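Aminoglycoside N(6')acetyltransferase (Legionella pneumophila subsp. pneumophila, PDB 3F5B) is probably an acyltransferase of the GNAT superfamily, expected to acetylate the 6'-amino group of aminoglycosides. Local coordinates at residues D92-L97 / T127-N133; W63-W67 / Y78-S82; W31-I37 / F100-L104; L27-I32 / P75-L79. All blocks are in the same frame, centred on the assembly; numbering follows the deposited sequence.

Contact 1: residues D92-L97 / T127-N133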
loop_
_atom_site.group_PDB
_atom_site.type_symbol
_atom_site.label_atom_id
_atom_site.label_comp_id
_atom_site.label_asym_id
_atom_site.label_seq_id
_atom_site.Cartn_x
_atom_site.Cartn_y
_atom_site.Cartn_z
ATOM N N ASP A 92 -19.721 3.911 -0.498
ATOM C CA ASP A 92 -19.013 4.866 0.329
ATOM C C ASP A 92 -17.625 5.079 -0.269
ATOM O O ASP A 92 -16.796 5.802 0.288
ATOM C CB ASP A 92 -18.936 4.355 1.769
ATOM C CG ASP A 92 -20.285 3.883 2.288
ATOM O OD1 ASP A 92 -20.872 4.597 3.123
ATOM O OD2 ASP A 92 -20.768 2.814 1.844
ATOM N N GLY A 93 -17.399 4.462 -1.427
ATOM C CA GLY A 93 -16.118 4.544 -2.112
ATOM C C GLY A 93 -15.112 3.530 -1.575
ATOM O O GLY A 93 -15.476 2.547 -0.907
ATOM N N ALA A 94 -13.841 3.769 -1.868
ATOM C CA ALA A 94 -12.780 2.866 -1.435
ATOM C C ALA A 94 -11.406 3.455 -1.751
ATOM O O ALA A 94 -11.264 4.266 -2.674
ATOM C CB ALA A 94 -12.944 1.511 -2.102
ATOM N N VAL A 95 -10.398 3.054 -0.982
ATOM C CA VAL A 95 -9.007 3.418 -1.291
ATOM C C VAL A 95 -8.252 2.168 -1.741
ATOM O O VAL A 95 -8.378 1.105 -1.133
ATOM C CB VAL A 95 -8.282 4.119 -0.095
ATOM C CG1 VAL A 95 -8.177 3.209 1.109
ATOM C CG2 VAL A 95 -6.894 4.593 -0.494
ATOM N N THR A 96 -7.484 2.296 -2.811
ATOM C CA THR A 96 -6.660 1.190 -3.292
ATOM C C THR A 96 -5.233 1.475 -2.830
ATOM O O THR A 96 -4.751 2.598 -2.992
ATOM C CB THR A 96 -6.705 1.058 -4.834
ATOM O OG1 THR A 96 -8.067 0.880 -5.250
ATOM C CG2 THR A 96 -5.846 -0.146 -5.322
ATOM N N LEU A 97 -4.595 0.453 -2.253
ATOM C CA LEU A 97 -3.267 0.542 -1.672
ATOM C C LEU A 97 -2.261 -0.321 -2.440
ATOM O O LEU A 97 -2.542 -1.470 -2.809
ATOM C CB LEU A 97 -3.309 0.091 -0.198
ATOM C CG LEU A 97 -2.036 0.102 0.636
ATOM C CD1 LEU A 97 -1.458 1.559 0.745
ATOM C CD2 LEU A 97 -2.381 -0.499 2.013
ATOM N N THR A 127 -12.076 6.351 6.100
ATOM C CA THR A 127 -12.394 5.579 4.911
ATOM C C THR A 127 -13.097 4.267 5.304
ATOM O O THR A 127 -12.866 3.736 6.391
ATOM C CB THR A 127 -11.082 5.352 4.126
ATOM O OG1 THR A 127 -10.601 6.620 3.680
ATOM C CG2 THR A 127 -11.270 4.429 2.935
ATOM N N LYS A 128 -13.968 3.756 4.442
ATOM C CA LYS A 128 -14.704 2.523 4.762
ATOM C C LYS A 128 -13.963 1.246 4.383
ATOM O O LYS A 128 -13.967 0.274 5.115
ATOM C CB LYS A 128 -16.085 2.530 4.094
ATOM C CG LYS A 128 -17.211 3.030 4.982
ATOM C CD LYS A 128 -16.973 4.458 5.476
ATOM C CE LYS A 128 -17.353 4.594 6.948
ATOM N NZ LYS A 128 -16.366 3.862 7.814
ATOM N N ILE A 129 -13.317 1.265 3.227
ATOM C CA ILE A 129 -12.846 0.047 2.559
ATOM C C ILE A 129 -11.471 0.320 1.983
ATOM O O ILE A 129 -11.271 1.372 1.377
ATOM C CB ILE A 129 -13.833 -0.325 1.386
ATOM C CG1 ILE A 129 -15.262 -0.509 1.917
ATOM C CG2 ILE A 129 -13.342 -1.556 0.570
ATOM C CD1 ILE A 129 -15.412 -1.701 2.849
ATOM N N VAL A 130 -10.526 -0.599 2.221
ATOM C CA VAL A 130 -9.220 -0.587 1.556
ATOM C C VAL A 130 -9.138 -1.792 0.624
ATOM O O VAL A 130 -9.540 -2.896 0.988
ATOM C CB VAL A 130 -7.994 -0.640 2.553
ATOM C CG1 VAL A 130 -6.653 -0.642 1.773
ATOM C CG2 VAL A 130 -8.046 0.528 3.529
ATOM N N LEU A 131 -8.608 -1.571 -0.574
ATOM C CA LEU A 131 -8.396 -2.649 -1.530
ATOM C C LEU A 131 -6.917 -2.799 -1.790
ATOM O O LEU A 131 -6.200 -1.803 -1.912
ATOM C CB LEU A 131 -9.120 -2.363 -2.845
ATOM C CG LEU A 131 -10.629 -2.135 -2.747
ATOM C CD1 LEU A 131 -11.149 -1.577 -4.068
ATOM C CD2 LEU A 131 -11.356 -3.424 -2.358
ATOM N N ILE A 132 -6.475 -4.056 -1.877
ATOM C CA ILE A 132 -5.112 -4.399 -2.293
ATOM C C ILE A 132 -5.125 -5.536 -3.313
ATOM O O ILE A 132 -5.996 -6.417 -3.260
ATOM C CB ILE A 132 -4.201 -4.691 -1.069
ATOM C CG1 ILE A 132 -2.732 -4.521 -1.442
ATOM C CG2 ILE A 132 -4.513 -6.040 -0.423
ATOM C CD1 ILE A 132 -1.827 -4.110 -0.201
ATOM N N ASN A 133 -4.164 -5.512 -4.239
ATOM C CA ASN A 133 -4.278 -6.333 -5.457
ATOM C C ASN A 133 -3.017 -7.134 -5.812
ATOM O O ASN A 133 -2.426 -6.889 -6.855
ATOM C CB ASN A 133 -4.650 -5.421 -6.630
ATOM C CG ASN A 133 -6.047 -4.830 -6.481
ATOM O OD1 ASN A 133 -7.036 -5.519 -6.685
ATOM N ND2 ASN A 133 -6.124 -3.555 -6.096
HETATM O O HOH W 1 -8.457 -1.785 -6.493
HETATM O O HOH W 2 -3.038 -2.836 -5.039
#

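Contact 2: residues W63-W67 / Y78-S82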
loop_
_atom_site.group_PDB
_atom_site.type_symbol
_atom_site.label_atom_id
_atom_site.label_comp_id
_atom_site.label_asym_id
_atom_site.label_seq_id
_atom_site.Cartn_x
_atom_site.Cartn_y
_atom_site.Cartn_z
ATOM N N TRP A 63 -1.855 10.305 -10.806
ATOM C CA TRP A 63 -3.057 9.494 -10.603
ATOM C C TRP A 63 -3.225 9.074 -9.135
ATOM O O TRP A 63 -4.342 8.820 -8.682
ATOM C CB TRP A 63 -3.037 8.252 -11.501
ATOM C CG TRP A 63 -3.068 8.609 -12.980
ATOM C CD1 TRP A 63 -3.772 9.644 -13.561
ATOM C CD2 TRP A 63 -2.381 7.948 -14.054
ATOM N NE1 TRP A 63 -3.560 9.659 -14.918
ATOM C CE2 TRP A 63 -2.713 8.634 -15.250
ATOM C CE3 TRP A 63 -1.520 6.841 -14.126
ATOM C CZ2 TRP A 63 -2.209 8.256 -16.499
ATOM C CZ3 TRP A 63 -1.027 6.459 -15.375
ATOM C CH2 TRP A 63 -1.367 7.171 -16.542
ATOM N N ALA A 64 -2.124 8.987 -8.404
ATOM C CA ALA A 64 -2.152 8.449 -7.035
ATOM C C ALA A 64 -1.413 9.366 -6.055
ATOM O O ALA A 64 -0.784 10.323 -6.474
ATOM C CB ALA A 64 -1.556 7.034 -7.038
ATOM N N THR A 65 -1.548 9.099 -4.759
ATOM C CA THR A 65 -0.762 9.761 -3.703
ATOM C C THR A 65 0.401 8.840 -3.341
ATOM O O THR A 65 0.256 7.603 -3.341
ATOM C CB THR A 65 -1.626 10.014 -2.450
ATOM O OG1 THR A 65 -2.743 10.814 -2.830
ATOM C CG2 THR A 65 -0.884 10.770 -1.401
ATOM N N HIS A 66 1.563 9.437 -3.134
ATOM C CA HIS A 66 2.794 8.669 -2.903
ATOM C C HIS A 66 3.289 8.989 -1.492
ATOM O O HIS A 66 3.384 10.172 -1.125
ATOM C CB HIS A 66 3.828 9.022 -3.965
ATOM C CG HIS A 66 3.415 8.590 -5.345
ATOM N ND1 HIS A 66 3.946 7.479 -5.963
ATOM C CD2 HIS A 66 2.465 9.071 -6.183
ATOM C CE1 HIS A 66 3.368 7.322 -7.147
ATOM N NE2 HIS A 66 2.465 8.273 -7.301
ATOM N N TRP A 67 3.559 7.936 -0.727
ATOM C CA TRP A 67 3.868 8.027 0.693
ATOM C C TRP A 67 5.171 7.315 1.028
ATOM O O TRP A 67 5.642 6.410 0.290
ATOM C CB TRP A 67 2.780 7.344 1.556
ATOM C CG TRP A 67 1.381 7.775 1.333
ATOM C CD1 TRP A 67 0.521 7.328 0.359
ATOM C CD2 TRP A 67 0.652 8.711 2.115
ATOM N NE1 TRP A 67 -0.729 7.926 0.512
ATOM C CE2 TRP A 67 -0.664 8.782 1.579
ATOM C CE3 TRP A 67 0.974 9.500 3.238
ATOM C CZ2 TRP A 67 -1.648 9.628 2.112
ATOM C CZ3 TRP A 67 -0.019 10.316 3.780
ATOM C CH2 TRP A 67 -1.313 10.373 3.221
ATOM N N TYR A 78 7.523 2.314 0.988
ATOM C CA TYR A 78 6.945 3.219 0.005
ATOM C C TYR A 78 5.532 2.698 -0.287
ATOM O O TYR A 78 5.339 1.502 -0.522
ATOM C CB TYR A 78 7.816 3.214 -1.243
ATOM C CG TYR A 78 7.263 3.849 -2.522
ATOM C CD1 TYR A 78 6.761 5.148 -2.531
ATOM C CD2 TYR A 78 7.328 3.156 -3.748
ATOM C CE1 TYR A 78 6.268 5.739 -3.737
ATOM C CE2 TYR A 78 6.863 3.746 -4.959
ATOM C CZ TYR A 78 6.335 5.028 -4.934
ATOM O OH TYR A 78 5.868 5.603 -6.099
ATOM N N LEU A 79 4.560 3.606 -0.210
ATOM C CA LEU A 79 3.149 3.255 -0.363
ATOM C C LEU A 79 2.522 4.211 -1.364
ATOM O O LEU A 79 2.926 5.395 -1.494
ATOM C CB LEU A 79 2.387 3.266 0.981
ATOM C CG LEU A 79 3.033 2.603 2.219
ATOM C CD1 LEU A 79 4.037 3.568 2.916
ATOM C CD2 LEU A 79 1.986 2.141 3.241
ATOM N N ILE A 80 1.526 3.686 -2.066
ATOM C CA ILE A 80 0.832 4.384 -3.147
ATOM C C ILE A 80 -0.670 4.160 -2.942
ATOM O O ILE A 80 -1.112 3.013 -2.820
ATOM C CB ILE A 80 1.234 3.839 -4.536
ATOM C CG1 ILE A 80 2.771 3.861 -4.725
ATOM C CG2 ILE A 80 0.514 4.667 -5.690
ATOM C CD1 ILE A 80 3.260 3.336 -6.109
ATOM N N THR A 81 -1.439 5.248 -2.840
ATOM C CA THR A 81 -2.886 5.130 -2.657
ATOM C C THR A 81 -3.653 5.894 -3.741
ATOM O O THR A 81 -3.204 6.930 -4.217
ATOM C CB THR A 81 -3.341 5.623 -1.267
ATOM O OG1 THR A 81 -3.010 7.005 -1.112
ATOM C CG2 THR A 81 -2.619 4.816 -0.123
ATOM N N SER A 82 -4.821 5.389 -4.114
ATOM C CA SER A 82 -5.708 6.178 -4.946
ATOM C C SER A 82 -7.124 5.894 -4.559
ATOM O O SER A 82 -7.458 4.773 -4.130
ATOM C CB SER A 82 -5.494 5.864 -6.414
ATOM O OG SER A 82 -5.619 4.469 -6.640
#

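Contact 3: residues W31-I37 / F100-L104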
loop_
_atom_site.group_PDB
_atom_site.type_symbol
_atom_site.label_atom_id
_atom_site.label_comp_id
_atom_site.label_asym_id
_atom_site.label_seq_id
_atom_site.Cartn_x
_atom_site.Cartn_y
_atom_site.Cartn_z
ATOM N N TRP A 31 15.222 2.320 -4.166
ATOM C CA TRP A 31 14.420 1.279 -3.531
ATOM C C TRP A 31 13.718 0.382 -4.553
ATOM O O TRP A 31 13.759 -0.831 -4.452
ATOM C CB TRP A 31 13.348 1.900 -2.642
ATOM C CG TRP A 31 13.794 2.251 -1.245
ATOM C CD1 TRP A 31 15.008 1.971 -0.652
ATOM C CD2 TRP A 31 13.010 2.907 -0.258
ATOM N NE1 TRP A 31 15.014 2.424 0.638
ATOM C CE2 TRP A 31 13.789 2.983 0.914
ATOM C CE3 TRP A 31 11.699 3.406 -0.237
ATOM C CZ2 TRP A 31 13.319 3.600 2.094
ATOM C CZ3 TRP A 31 11.227 4.003 0.927
ATOM C CH2 TRP A 31 12.045 4.099 2.084
ATOM N N ILE A 32 13.100 0.987 -5.555
ATOM C CA ILE A 32 12.251 0.213 -6.448
ATOM C C ILE A 32 13.019 -0.364 -7.621
ATOM O O ILE A 32 12.416 -0.895 -8.568
ATOM C CB ILE A 32 11.041 1.036 -6.934
ATOM C CG1 ILE A 32 11.501 2.227 -7.814
ATOM C CG2 ILE A 32 10.216 1.501 -5.715
ATOM C CD1 ILE A 32 10.385 3.113 -8.318
ATOM N N HIS A 33 14.343 -0.251 -7.559
ATOM C CA HIS A 33 15.228 -0.986 -8.454
ATOM C C HIS A 33 16.020 -2.107 -7.752
ATOM O O HIS A 33 16.951 -2.693 -8.331
ATOM C CB HIS A 33 16.136 -0.006 -9.212
ATOM C CG HIS A 33 15.394 0.829 -10.213
ATOM N ND1 HIS A 33 14.795 2.032 -9.893
ATOM C CD2 HIS A 33 15.123 0.612 -11.525
ATOM C CE1 HIS A 33 14.196 2.520 -10.964
ATOM N NE2 HIS A 33 14.385 1.683 -11.969
ATOM N N GLN A 34 15.652 -2.429 -6.513
ATOM C CA GLN A 34 16.277 -3.553 -5.821
ATOM C C GLN A 34 15.681 -4.877 -6.327
ATOM O O GLN A 34 14.464 -4.956 -6.583
ATOM C CB GLN A 34 16.091 -3.452 -4.308
ATOM C CG GLN A 34 16.549 -2.140 -3.672
ATOM C CD GLN A 34 16.191 -2.105 -2.192
ATOM O OE1 GLN A 34 16.981 -2.525 -1.369
ATOM N NE2 GLN A 34 14.981 -1.645 -1.857
ATOM N N PRO A 35 16.526 -5.932 -6.453
ATOM C CA PRO A 35 16.010 -7.207 -6.959
ATOM C C PRO A 35 14.791 -7.707 -6.180
ATOM O O PRO A 35 13.826 -8.171 -6.802
ATOM C CB PRO A 35 17.215 -8.172 -6.860
ATOM C CG PRO A 35 18.431 -7.294 -6.870
ATOM C CD PRO A 35 17.982 -5.974 -6.188
ATOM N N HIS A 36 14.774 -7.568 -4.847
ATOM C CA HIS A 36 13.621 -8.119 -4.104
ATOM C C HIS A 36 12.311 -7.404 -4.435
ATOM O O HIS A 36 11.210 -7.989 -4.326
ATOM C CB HIS A 36 13.853 -8.219 -2.577
ATOM C CG HIS A 36 13.524 -6.969 -1.805
ATOM N ND1 HIS A 36 14.450 -5.968 -1.567
ATOM C CD2 HIS A 36 12.396 -6.591 -1.158
ATOM C CE1 HIS A 36 13.897 -5.020 -0.839
ATOM N NE2 HIS A 36 12.656 -5.380 -0.565
ATOM N N ILE A 37 12.438 -6.142 -4.841
ATOM C CA ILE A 37 11.287 -5.377 -5.227
ATOM C C ILE A 37 10.966 -5.696 -6.683
ATOM O O ILE A 37 9.773 -5.858 -7.041
ATOM C CB ILE A 37 11.489 -3.826 -5.039
ATOM C CG1 ILE A 37 11.589 -3.437 -3.543
ATOM C CG2 ILE A 37 10.336 -3.054 -5.761
ATOM C CD1 ILE A 37 10.359 -3.867 -2.652
ATOM N N PHE A 100 5.361 -1.286 -0.664
ATOM C CA PHE A 100 6.661 -1.836 -0.926
ATOM C C PHE A 100 7.512 -1.657 0.317
ATOM O O PHE A 100 7.853 -0.513 0.700
ATOM C CB PHE A 100 7.296 -1.106 -2.127
ATOM C CG PHE A 100 6.404 -1.071 -3.352
ATOM C CD1 PHE A 100 6.423 -2.129 -4.276
ATOM C CD2 PHE A 100 5.547 0.000 -3.576
ATOM C CE1 PHE A 100 5.592 -2.127 -5.397
ATOM C CE2 PHE A 100 4.701 0.020 -4.707
ATOM C CZ PHE A 100 4.740 -1.058 -5.627
ATOM N N ILE A 101 7.837 -2.768 0.978
ATOM C CA ILE A 101 8.764 -2.698 2.093
ATOM C C ILE A 101 10.166 -2.790 1.487
ATOM O O ILE A 101 10.581 -3.859 1.042
ATOM C CB ILE A 101 8.597 -3.855 3.157
ATOM C CG1 ILE A 101 7.152 -4.065 3.587
ATOM C CG2 ILE A 101 9.560 -3.630 4.367
ATOM C CD1 ILE A 101 6.458 -2.857 4.098
ATOM N N CYS A 102 10.891 -1.683 1.525
ATOM C CA CYS A 102 12.095 -1.529 0.740
ATOM C C CYS A 102 13.401 -1.777 1.479
ATOM O O CYS A 102 14.441 -1.900 0.832
ATOM C CB CYS A 102 12.106 -0.128 0.127
ATOM S SG CYS A 102 10.674 0.081 -0.991
ATOM N N ARG A 103 13.349 -1.828 2.811
ATOM C CA ARG A 103 14.521 -2.222 3.613
ATOM C C ARG A 103 14.359 -3.678 4.018
ATOM O O ARG A 103 13.324 -4.046 4.585
ATOM C CB ARG A 103 14.640 -1.359 4.880
ATOM C CG ARG A 103 15.204 0.038 4.683
ATOM C CD ARG A 103 15.415 0.704 6.054
ATOM N NE ARG A 103 16.399 -0.014 6.892
ATOM C CZ ARG A 103 17.588 0.470 7.229
ATOM N NH1 ARG A 103 17.956 1.667 6.802
ATOM N NH2 ARG A 103 18.405 -0.228 8.002
ATOM N N LEU A 104 15.372 -4.509 3.738
ATOM C CA LEU A 104 15.270 -5.935 4.071
ATOM C C LEU A 104 15.081 -6.208 5.563
ATOM O O LEU A 104 14.459 -7.196 5.933
ATOM C CB LEU A 104 16.474 -6.749 3.546
ATOM C CG LEU A 104 16.523 -6.965 2.029
ATOM C CD1 LEU A 104 17.841 -7.629 1.644
ATOM C CD2 LEU A 104 15.348 -7.795 1.554
#

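Contact 4: residues L27-I32 / P75-L79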
loop_
_atom_site.group_PDB
_atom_site.type_symbol
_atom_site.label_atom_id
_atom_site.label_comp_id
_atom_site.label_asym_id
_atom_site.label_seq_id
_atom_site.Cartn_x
_atom_site.Cartn_y
_atom_site.Cartn_z
ATOM N N LEU A 27 16.034 8.369 -3.066
ATOM C CA LEU A 27 15.893 7.237 -2.122
ATOM C C LEU A 27 14.907 6.178 -2.610
ATOM O O LEU A 27 15.220 4.966 -2.640
ATOM C CB LEU A 27 15.500 7.724 -0.715
ATOM C CG LEU A 27 15.107 6.659 0.331
ATOM C CD1 LEU A 27 16.279 5.801 0.726
ATOM C CD2 LEU A 27 14.476 7.290 1.574
ATOM N N VAL A 28 13.701 6.631 -2.967
ATOM C CA VAL A 28 12.649 5.726 -3.396
ATOM C C VAL A 28 12.981 5.145 -4.775
ATOM O O VAL A 28 12.765 3.953 -5.026
ATOM C CB VAL A 28 11.267 6.418 -3.387
ATOM C CG1 VAL A 28 10.207 5.565 -4.079
ATOM C CG2 VAL A 28 10.858 6.733 -1.927
ATOM N N LEU A 29 13.525 5.969 -5.670
ATOM C CA LEU A 29 13.981 5.429 -6.959
ATOM C C LEU A 29 14.983 4.245 -6.818
ATOM O O LEU A 29 14.876 3.222 -7.528
ATOM C CB LEU A 29 14.520 6.545 -7.864
ATOM C CG LEU A 29 13.451 7.389 -8.590
ATOM C CD1 LEU A 29 14.138 8.572 -9.264
ATOM C CD2 LEU A 29 12.662 6.579 -9.627
ATOM N N GLY A 30 15.928 4.365 -5.892
ATOM C CA GLY A 30 16.872 3.281 -5.641
ATOM C C GLY A 30 16.105 2.070 -5.128
ATOM O O GLY A 30 16.296 0.944 -5.613
ATOM N N TRP A 31 15.222 2.320 -4.166
ATOM C CA TRP A 31 14.420 1.279 -3.531
ATOM C C TRP A 31 13.718 0.382 -4.553
ATOM O O TRP A 31 13.759 -0.831 -4.452
ATOM C CB TRP A 31 13.348 1.900 -2.642
ATOM C CG TRP A 31 13.794 2.251 -1.245
ATOM C CD1 TRP A 31 15.008 1.971 -0.652
ATOM C CD2 TRP A 31 13.010 2.907 -0.258
ATOM N NE1 TRP A 31 15.014 2.424 0.638
ATOM C CE2 TRP A 31 13.789 2.983 0.914
ATOM C CE3 TRP A 31 11.699 3.406 -0.237
ATOM C CZ2 TRP A 31 13.319 3.600 2.094
ATOM C CZ3 TRP A 31 11.227 4.003 0.927
ATOM C CH2 TRP A 31 12.045 4.099 2.084
ATOM N N ILE A 32 13.100 0.987 -5.555
ATOM C CA ILE A 32 12.251 0.213 -6.448
ATOM C C ILE A 32 13.019 -0.364 -7.621
ATOM O O ILE A 32 12.416 -0.895 -8.568
ATOM C CB ILE A 32 11.041 1.036 -6.934
ATOM C CG1 ILE A 32 11.501 2.227 -7.814
ATOM C CG2 ILE A 32 10.216 1.501 -5.715
ATOM C CD1 ILE A 32 10.385 3.113 -8.318
ATOM N N PRO A 75 13.532 5.889 7.197
ATOM C CA PRO A 75 12.544 5.549 6.160
ATOM C C PRO A 75 12.728 4.099 5.696
ATOM O O PRO A 75 13.859 3.629 5.592
ATOM C CB PRO A 75 12.861 6.554 5.037
ATOM C CG PRO A 75 14.427 6.749 5.163
ATOM C CD PRO A 75 14.686 6.658 6.673
ATOM N N PHE A 76 11.644 3.374 5.450
ATOM C CA PHE A 76 11.777 1.938 5.191
ATOM C C PHE A 76 10.749 1.373 4.213
ATOM O O PHE A 76 10.911 0.236 3.767
ATOM C CB PHE A 76 11.772 1.124 6.510
ATOM C CG PHE A 76 10.402 1.021 7.166
ATOM C CD1 PHE A 76 9.550 -0.020 6.856
ATOM C CD2 PHE A 76 9.975 1.981 8.079
ATOM C CE1 PHE A 76 8.259 -0.127 7.439
ATOM C CE2 PHE A 76 8.699 1.899 8.679
ATOM C CZ PHE A 76 7.832 0.856 8.345
ATOM N N ALA A 77 9.679 2.127 3.904
ATOM C CA ALA A 77 8.666 1.626 2.975
ATOM C C ALA A 77 8.114 2.728 2.101
ATOM O O ALA A 77 8.172 3.914 2.456
ATOM C CB ALA A 77 7.488 0.936 3.753
ATOM N N TYR A 78 7.523 2.314 0.988
ATOM C CA TYR A 78 6.945 3.219 0.005
ATOM C C TYR A 78 5.532 2.698 -0.287
ATOM O O TYR A 78 5.339 1.502 -0.522
ATOM C CB TYR A 78 7.816 3.214 -1.243
ATOM C CG TYR A 78 7.263 3.849 -2.522
ATOM C CD1 TYR A 78 6.761 5.148 -2.531
ATOM C CD2 TYR A 78 7.328 3.156 -3.748
ATOM C CE1 TYR A 78 6.268 5.739 -3.737
ATOM C CE2 TYR A 78 6.863 3.746 -4.959
ATOM C CZ TYR A 78 6.335 5.028 -4.934
ATOM O OH TYR A 78 5.868 5.603 -6.099
ATOM N N LEU A 79 4.560 3.606 -0.210
ATOM C CA LEU A 79 3.149 3.255 -0.363
ATOM C C LEU A 79 2.522 4.211 -1.364
ATOM O O LEU A 79 2.926 5.395 -1.494
ATOM C CB LEU A 79 2.387 3.266 0.981
ATOM C CG LEU A 79 3.033 2.603 2.219
ATOM C CD1 LEU A 79 4.037 3.568 2.916
ATOM C CD2 LEU A 79 1.986 2.141 3.241
#

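Contact 1: residues D92-L97 / T127-N133
Val-95 and Leu-97 bracket Leu-131 with backbone hydrogen bonds: Leu-131 N donates to Val-95 O at 2.7 Å, and Leu-97 N to Leu-131 O at 2.8 Å. A third bond joins Val-95 N to Ile-129 O, and the short axes of the two strands run 30° apart, which identifies a twisted parallel pair. Thr-96, between the bonded residues, starts with CB 4.1 Å from Leu-131 O and then branches. With OG1 anti to the carbonyl carbon (chi1 -58°), the hydroxyl lies 4.1 Å from Leu-131 CD1 and is hydrogen-bonded to a water, and Asn-133 ND2 donates to that same water. The other branch, CG2, comes within 3.5 Å of Asn-133 ND2, the two side chains meeting at about a right angle. On the other face Val-95 and Val-130 lie side by side, CG1 to CG2 at 3.6 Å. Ile-132 touches the bound cyclohexane; in GNAT enzymes the equivalent strands part beyond such a paired region and acetyl-CoA enters the cleft, as is probable here. The pair belongs to the beta-alpha-beta crossover through helix 109-123, whose Phe-119 and Ile-120 pack on Leu-97 and Val-130, and strands 74-84 and 164-171 flank it in the sheet.

Contact 2: residues W63-W67 / Y78-S82
His-66 and Tyr-78 meet across a beta hairpin of strands 65-71 and 74-84, part of the GNAT sheet. The strands run antiparallel, and the hydrogen-bonded pairs Thr-65/Thr-81 and Trp-67/Leu-79 enclose the non-hydrogen-bonded pair His-66/Ile-80. Each bonded pair is joined in both directions: Thr-65 N reaches Thr-81 O at 2.8 Å and Trp-67 N reaches Leu-79 O at 2.7 Å.

On the His-66 face, the imidazole and phenol lie side by side and meet rim to rim, with their planes 23° apart. His-66 ND1 and Tyr-78 OH are hydrogen-bonded at 2.7 Å. Ile-80 CG2 sits over one imidazole face, offset toward the rim, and is also pressed to 3.4 Å from Ala-64 CB, tighter than usual carbon contact. A second shell surrounds this pair: Asp-52 is hydrogen-bonded to His-66 NE2, at the imidazole nitrogen not used by Tyr-78, and accepts from the backbone N of Trp-63 and Ala-64, while Leu-53 of helix 43-57 touches both side chains.

On the other face, the rings of Trp-67 and Phe-119 of helix 109-123 meet edge-to-face, and Thr-65 CG2 lies over one side of the indole. Thr-81 OG1, placed between its backbone N and carbonyl carbon (chi1 61°), accepts from Trp-67 NE1 at 2.9 Å, almost straight (167°) and in the indole plane.

Contact 3: residues W31-I37 / F100-L104
Cys-102 lies over one face of the Trp-31 indole, its SG 4.3 Å from the centroid of the five-membered ring and oblique to it, an S-aromatic contact. The closest approach, at Cys-102 CB, is modelled shorter than carbons can sit, so the exact depth of this packing is doubtful.

The Gln-34 amide is held flat between two carbonyls. Its NE2 donates to Cys-102 O at 2.8 Å and to Trp-31 O at 3.0 Å; both acceptors lie within a few degrees of the amide plane, and in both bonds the donor sits on a carbonyl lone pair. Trp-31 O also takes the backbone N of Gln-34, closing a type I beta turn from Trp-31 to Gln-34, which itself stands at the N-cap position of helix 35-38. This link between two short helices thus docks where strand 94-101 ends; from Leu-104 the chain continues toward helix 109-123, a region that in GNAT enzymes binds the pyrophosphate of acetyl-CoA.

The His-36 imidazole is gripped on three sides. Leu-104 CD2 stands over its centre, 3.8 Å from the ring centroid, and Ile-37 CG1 lies over the opposite face, offset. At the edge, His-36 NE2 donates to Ile-101 O at 3.0 Å, nearly straight (176°) and in the ring plane. Ile-37 crosses Phe-100 at about a right angle, CD1 to CB at 4.2 Å, and Phe-100 also touches the bound cyclohexane.

Contact 4: residues L27-I32 / P75-L79
Val-28 and Tyr-78 form a CH-pi interaction between the helix and the strand. Val-28 CG1 stands 3.6 Å from the centroid of the phenol ring and only 6° off its normal, hence over the middle of the face. This methyl is carried anti to the backbone N (chi1 169°), and the two side chains meet at about a right angle.

Apolar contacts extend along the helix on both sides of that methyl. At one end Leu-27 CD2 touches Pro-75 CG at 3.6 Å; at the other, Ile-32 CG2 comes to 3.9 Å from Tyr-78 CD2. Between them the six-membered part of the Trp-31 indole extends to the strand, with CH2 3.9 Å from Pro-75 CB and CE3 4.0 Å from Tyr-78 CB. Leu-27 CG lies over one face of this indole, so the leucine packs on both the tryptophan and the proline.

Contacts with polar backbone atoms form a third group. Trp-31 CZ2 presents the ring edge to Pro-75 O at 3.5 Å, and CZ3 approaches Ala-77 O at 3.4 Å. No hydrogen bond spans the two segments; they are joined by van der Waals and CH-pi contact.

The short helix axis crosses the strand at 79° with a closest approach of 9.6 Å. Helix 43-57 joins it, Leu-53 touching both Val-28 and Tyr-78, whereas Met-115 of helix 109-123 packs on Phe-76 and Ala-77, which point away from helix 27-31. Helices on both faces of a mixed sheet are a feature of the GNAT fold, the family to which this chain is assigned, though other alpha/beta folds have them too.

From the N terminus, residues 27-32 first close a long loop by packing on 75-79 (contact 4), and the adjoining 31-37 closes a longer one on 100-104 (contact 3). These two contacts cross and share Trp-31 and Ile-32. Within the loop of contact 3 lies the short hairpin closure of contact 2, which ends on the same strand, 74-84, as contact 4. Contact 1 closes last: it follows contacts 2 and 4 in series but crosses contact 3, both using strand 94-101. Thr-96 N to Ser-82 O, 2.8 Å, links contacts 1 and 2. Together they tie the N-terminal helices and the central strands into one sheet-based core.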